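Local coordinates for protein Pex (PDB 2E1N) that modifies the cyanobacterial circadian clock as a period extender, probably by binding DNA through a PadR-like winged-helix domain, at residues 29-32 / 33-36. Sequence-based numbering, arbitrary orientation.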
loop_
_atom_site.group_PDB
_atom_site.type_symbol
_atom_site.label_atom_id
_atom_site.label_comp_id
_atom_site.label_asym_id
_atom_site.label_seq_id
_atom_site.Cartn_x
_atom_site.Cartn_y
_atom_site.Cartn_z
ATOM N N TYR B 29 1.172 -4.852 5.611
ATOM C CA TYR B 29 0.664 -4.915 6.977
ATOM C C TYR B 29 -0.457 -3.902 7.185
ATOM O O TYR B 29 -0.358 -2.729 6.774
ATOM C CB TYR B 29 1.774 -4.663 7.995
ATOM C CG TYR B 29 2.629 -5.891 8.262
ATOM C CD1 TYR B 29 3.812 -6.078 7.629
ATOM C CD2 TYR B 29 2.192 -6.901 9.103
ATOM C CE1 TYR B 29 4.572 -7.226 7.855
ATOM C CE2 TYR B 29 2.948 -8.040 9.344
ATOM C CZ TYR B 29 4.138 -8.194 8.745
ATOM O OH TYR B 29 4.850 -9.355 8.963
ATOM N N LEU B 30 -1.518 -4.326 7.838
ATOM C CA LEU B 30 -2.608 -3.392 8.155
ATOM C C LEU B 30 -2.179 -2.295 9.119
ATOM O O LEU B 30 -1.472 -2.554 10.106
ATOM C CB LEU B 30 -3.798 -4.127 8.741
ATOM C CG LEU B 30 -4.435 -5.233 7.930
ATOM C CD1 LEU B 30 -5.698 -5.754 8.636
ATOM C CD2 LEU B 30 -4.739 -4.832 6.527
ATOM N N SER B 31 -2.607 -1.059 8.837
ATOM C CA SER B 31 -2.500 -0.010 9.820
ATOM C C SER B 31 -3.465 -0.285 10.960
ATOM O O SER B 31 -4.393 -1.105 10.836
ATOM C CB SER B 31 -2.896 1.309 9.176
ATOM O OG SER B 31 -4.291 1.234 8.786
ATOM N N LYS B 32 -3.300 0.421 12.075
ATOM C CA LYS B 32 -4.188 0.185 13.222
ATOM C C LYS B 32 -5.658 0.508 12.825
ATOM O O LYS B 32 -6.606 -0.176 13.231
ATOM C CB LYS B 32 -3.698 0.993 14.416
ATOM C CG LYS B 32 -3.642 2.514 14.171
ATOM C CD LYS B 32 -3.012 3.228 15.399
ATOM C CE LYS B 32 -3.132 4.722 15.338
ATOM N NZ LYS B 32 -2.262 5.319 14.295
ATOM N N GLU B 33 -5.843 1.500 11.965
ATOM C CA GLU B 33 -7.170 1.867 11.523
ATOM C C GLU B 33 -7.836 0.788 10.699
ATOM O O GLU B 33 -8.999 0.432 10.947
ATOM C CB GLU B 33 -7.131 3.168 10.732
ATOM C CG GLU B 33 -6.593 4.333 11.500
ATOM C CD GLU B 33 -5.075 4.418 11.569
ATOM O OE1 GLU B 33 -4.306 3.630 10.955
ATOM O OE2 GLU B 33 -4.637 5.324 12.297
ATOM N N LEU B 34 -7.098 0.220 9.746
ATOM C CA LEU B 34 -7.630 -0.874 8.963
ATOM C C LEU B 34 -7.811 -2.118 9.795
ATOM O O LEU B 34 -8.775 -2.867 9.575
ATOM C CB LEU B 34 -6.696 -1.250 7.806
ATOM C CG LEU B 34 -6.651 -0.227 6.699
ATOM C CD1 LEU B 34 -5.341 -0.317 5.900
ATOM C CD2 LEU B 34 -7.895 -0.473 5.837
ATOM N N ALA B 35 -6.923 -2.341 10.756
ATOM C CA ALA B 35 -7.062 -3.533 11.628
ATOM C C ALA B 35 -8.336 -3.486 12.478
ATOM O O ALA B 35 -8.984 -4.517 12.655
ATOM C CB ALA B 35 -5.852 -3.686 12.520
ATOM N N VAL B 36 -8.693 -2.320 13.021
ATOM C CA VAL B 36 -9.952 -2.187 13.744
ATOM C C VAL B 36 -11.142 -2.581 12.863
ATOM O O VAL B 36 -12.027 -3.326 13.286
ATOM C CB VAL B 36 -10.118 -0.767 14.344
ATOM C CG1 VAL B 36 -11.635 -0.583 14.804
ATOM C CG2 VAL B 36 -9.181 -0.559 15.448
#
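Ser31 O accepts from Ala35 N at 2.8 Å and Lys32 O from Val36 N, the first i to i+4 bonds of helix 32-43, where the chain, extended through Ser31, turns helical at Lys32. Ser31 is the N-cap of this helix, which belongs to the PadR-like, helix-turn-helix-type domain. Its OG, set between backbone N and carbonyl carbon (chi1 64°), turns back over the first turn and accepts from Leu34 N at 3.1 Å in a nearly straight bond (169°). The same hydroxyl donates weakly to Glu33 OE1, while Leu34 CD1 packs 3.4 Å from Ser31 OG. Before the cap in the chain, Leu30 packs its CB against Leu34 CB and its CD1 against Ala35 CA (4.0 Å); beyond these two segments Leu30 meets Trp118 of helix 110-123, and Ala35 meets Val70 of helix 68-80. Phe21 of the second subunit packs on Ser31, so the cap lies at the dimer interface. Lys32 and Glu33 run side by side, and a bend at chi2 of Glu33 brings its carboxylate alongside the lysine. Lys32 NZ reaches the syn side of Glu33 OE2 in a 3.1 Å salt bridge, 30° out of the carboxylate plane.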